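Local coordinates for thioredoxin domain-containing protein (Vibrio parahaemolyticus, PDB 2R5S), which is of unknown function but may have protein-disulfide reductase activity as a whole, this chain being its all-helical tetratricopeptide-repeat part, at residues 61-66 against 73-78. Residues are numbered along the deposited sequence; the frame is centred on the assembly and turned at random.
Sequences ELLATI and NSYKSL
Leu-63 and Tyr-75 bring the two backbones closest, their CA atoms 7.8 Å apart, where the C-terminal part of helix 56-63 and the turn after it face the start of helix 73-88. A type I beta turn spans Leu-63 to Ile-66; just before it, Leu-62 O accepts from both Thr-65 N and Thr-65 OG1, the latter at 2.9 Å. No hydrogen bond crosses the contact, which is largely apolar. The Tyr-75 ring, with CG anti to the backbone N (chi1 165°), reaches over to the turn; long, flat and mostly apolar, it suits this span and lies against Ile-66. Its CE1 lies 3.6 Å from Ile-66 CG1, the two side chains sliding past each other in opposite directions, and CB and CG2 of the branched isoleucine also lie close to the ring. Leu-63 O sits at the ring edge, in its plane, 3.6 Å from CE1. Leu-63 CD2 touches Tyr-75 CD1 at 4.1 Å and Leu-78 CD2 at 4.2 Å; branched, apolar leucines suit this buried place, their side chains crossing at about a right angle. Leu-63 and Ile-66 also pack on Ala-47 and Leu-44, joining helix 73-88 through the turn to helix 40-52 within the tetratricopeptide-repeat array.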
ATOM      1  N   GLU A  61      -5.750   3.055 -10.793  1.00 57.20           N
ATOM      2  CA  GLU A  61      -5.417   4.013 -11.798  1.00 58.67           C
ATOM      3  C   GLU A  61      -4.699   3.267 -12.961  1.00 58.26           C
ATOM      4  O   GLU A  61      -4.911   3.562 -14.153  1.00 58.19           O
ATOM      5  CB  GLU A  61      -4.570   5.057 -11.089  1.00 59.58           C
ATOM      6  CG  GLU A  61      -3.814   6.064 -11.907  1.00 66.14           C
ATOM      7  CD  GLU A  61      -2.443   6.404 -11.241  1.00 72.58           C
ATOM      8  OE1 GLU A  61      -2.415   6.696 -10.012  1.00 75.55           O
ATOM      9  OE2 GLU A  61      -1.399   6.335 -11.936  1.00 71.96           O
ATOM     10  N   LEU A  62      -3.850   2.300 -12.636  1.00 56.16           N
ATOM     11  CA  LEU A  62      -3.344   1.408 -13.702  1.00 55.69           C
ATOM     12  C   LEU A  62      -4.447   0.643 -14.397  1.00 54.21           C
ATOM     13  O   LEU A  62      -4.533   0.665 -15.628  1.00 54.43           O
ATOM     14  CB  LEU A  62      -2.307   0.363 -13.236  1.00 54.48           C
ATOM     15  CG  LEU A  62      -1.709  -0.445 -14.381  1.00 51.23           C
ATOM     16  CD1 LEU A  62      -1.000   0.515 -15.377  1.00 52.31           C
ATOM     17  CD2 LEU A  62      -0.723  -1.397 -13.789  1.00 57.24           C
ATOM     18  N   LEU A  63      -5.257  -0.062 -13.637  1.00 54.26           N
ATOM     19  CA  LEU A  63      -6.410  -0.775 -14.277  1.00 54.20           C
ATOM     20  C   LEU A  63      -7.286   0.018 -15.201  1.00 53.83           C
ATOM     21  O   LEU A  63      -7.860  -0.550 -16.084  1.00 53.41           O
ATOM     22  CB  LEU A  63      -7.275  -1.428 -13.260  1.00 54.86           C
ATOM     23  CG  LEU A  63      -6.508  -2.549 -12.573  1.00 54.03           C
ATOM     24  CD1 LEU A  63      -7.272  -2.904 -11.384  1.00 56.39           C
ATOM     25  CD2 LEU A  63      -6.430  -3.710 -13.515  1.00 57.05           C
ATOM     26  N   ALA A  64      -7.351   1.332 -15.024  1.00 55.13           N
ATOM     27  CA  ALA A  64      -8.206   2.229 -15.826  1.00 55.87           C
ATOM     28  C   ALA A  64      -7.640   2.516 -17.207  1.00 57.26           C
ATOM     29  O   ALA A  64      -8.312   3.131 -18.059  1.00 56.27           O
ATOM     30  CB  ALA A  64      -8.391   3.547 -15.093  1.00 57.29           C
ATOM     31  N   THR A  65      -6.390   2.108 -17.433  1.00 57.82           N
ATOM     32  CA  THR A  65      -5.750   2.244 -18.751  1.00 58.03           C
ATOM     33  C   THR A  65      -5.666   0.874 -19.500  1.00 57.99           C
ATOM     34  O   THR A  65      -4.938   0.748 -20.485  1.00 58.08           O
ATOM     35  CB  THR A  65      -4.270   2.771 -18.606  1.00 59.22           C
ATOM     36  OG1 THR A  65      -3.451   1.704 -18.054  1.00 60.53           O
ATOM     37  CG2 THR A  65      -4.177   4.028 -17.734  1.00 54.57           C
ATOM     38  N   ILE A  66      -6.338  -0.167 -19.017  1.00 57.66           N
ATOM     39  CA  ILE A  66      -6.201  -1.454 -19.701  1.00 56.54           C
ATOM     40  C   ILE A  66      -7.167  -1.278 -20.855  1.00 56.50           C
ATOM     41  O   ILE A  66      -8.342  -0.988 -20.555  1.00 57.15           O
ATOM     42  CB  ILE A  66      -6.746  -2.591 -18.903  1.00 55.97           C
ATOM     43  CG1 ILE A  66      -6.097  -2.615 -17.532  1.00 58.90           C
ATOM     44  CG2 ILE A  66      -6.514  -3.952 -19.684  1.00 55.43           C
ATOM     45  CD1 ILE A  66      -4.673  -3.090 -17.533  1.00 56.01           C
ATOM     46  N   ASN A  73     -10.272 -12.187 -18.463  1.00 58.14           N
ATOM     47  CA  ASN A  73     -10.726 -12.890 -17.284  0.50 58.00           C
ATOM     48  C   ASN A  73      -9.908 -12.436 -16.079  1.00 57.50           C
ATOM     49  O   ASN A  73     -10.429 -12.246 -14.982  1.00 56.24           O
ATOM     50  CB  ASN A  73     -10.505 -14.398 -17.468  0.50 57.88           C
ATOM     51  CG  ASN A  73     -11.692 -15.224 -17.050  0.50 57.94           C
ATOM     52  OD1 ASN A  73     -11.917 -16.304 -17.600  0.50 58.97           O
ATOM     53  ND2 ASN A  73     -12.467 -14.731 -16.090  0.50 58.93           N
ATOM     54  N   SER A  74      -8.622 -12.251 -16.271  1.00 57.22           N
ATOM     55  CA  SER A  74      -7.804 -11.916 -15.152  1.00 57.66           C
ATOM     56  C   SER A  74      -8.076 -10.440 -14.787  1.00 56.98           C
ATOM     57  O   SER A  74      -8.205 -10.123 -13.633  1.00 58.14           O
ATOM     58  CB  SER A  74      -6.344 -12.231 -15.443  1.00 58.57           C
ATOM     59  OG  SER A  74      -5.860 -11.454 -16.521  1.00 62.78           O
ATOM     60  N   TYR A  75      -8.245  -9.573 -15.763  1.00 57.05           N
ATOM     61  CA  TYR A  75      -8.576  -8.157 -15.547  1.00 56.43           C
ATOM     62  C   TYR A  75      -9.894  -8.067 -14.779  1.00 57.81           C
ATOM     63  O   TYR A  75      -9.948  -7.406 -13.754  1.00 59.04           O
ATOM     64  CB  TYR A  75      -8.757  -7.489 -16.890  1.00 55.70           C
ATOM     65  CG  TYR A  75      -9.451  -6.143 -16.855  1.00 56.42           C
ATOM     66  CD1 TYR A  75      -8.745  -4.969 -16.594  1.00 52.99           C
ATOM     67  CD2 TYR A  75     -10.805  -6.051 -17.083  1.00 55.95           C
ATOM     68  CE1 TYR A  75      -9.402  -3.729 -16.540  1.00 52.85           C
ATOM     69  CE2 TYR A  75     -11.444  -4.857 -17.034  1.00 55.97           C
ATOM     70  CZ  TYR A  75     -10.734  -3.696 -16.784  1.00 54.20           C
ATOM     71  OH  TYR A  75     -11.421  -2.491 -16.771  1.00 57.13           O
ATOM     72  N   LYS A  76     -10.941  -8.760 -15.244  1.00 57.06           N
ATOM     73  CA  LYS A  76     -12.229  -8.830 -14.509  1.00 56.25           C
ATOM     74  C   LYS A  76     -12.062  -9.169 -13.049  1.00 54.46           C
ATOM     75  O   LYS A  76     -12.500  -8.434 -12.192  1.00 52.66           O
ATOM     76  CB  LYS A  76     -13.294  -9.776 -15.195  1.00 54.70           C
ATOM     77  CG  LYS A  76     -13.846  -9.137 -16.472  1.00 55.92           C
ATOM     78  CD  LYS A  76     -14.567 -10.043 -17.466  1.00 58.37           C
ATOM     79  CE  LYS A  76     -13.905  -9.858 -18.841  1.00 62.87           C
ATOM     80  NZ  LYS A  76     -14.758 -10.063 -20.034  1.00 60.60           N
ATOM     81  N   SER A  77     -11.424 -10.284 -12.755  1.00 54.54           N
ATOM     82  CA  SER A  77     -11.243 -10.684 -11.391  1.00 54.14           C
ATOM     83  C   SER A  77     -10.491  -9.573 -10.602  1.00 55.66           C
ATOM     84  O   SER A  77     -10.739  -9.423  -9.411  1.00 55.80           O
ATOM     85  CB  SER A  77     -10.498 -12.022 -11.317  1.00 53.41           C
ATOM     86  OG  SER A  77     -11.430 -13.066 -11.672  1.00 54.88           O
ATOM     87  N   LEU A  78      -9.595  -8.819 -11.249  1.00 54.53           N
ATOM     88  CA  LEU A  78      -8.825  -7.788 -10.567  1.00 56.20           C
ATOM     89  C   LEU A  78      -9.682  -6.537 -10.246  1.00 56.31           C
ATOM     90  O   LEU A  78      -9.482  -5.860  -9.211  1.00 55.67           O
ATOM     91  CB  LEU A  78      -7.630  -7.334 -11.463  1.00 56.68           C
ATOM     92  CG  LEU A  78      -6.141  -7.768 -11.242  1.00 58.76           C
ATOM     93  CD1 LEU A  78      -5.989  -9.173 -10.637  1.00 59.10           C
ATOM     94  CD2 LEU A  78      -5.324  -7.598 -12.556  1.00 59.30           C
TER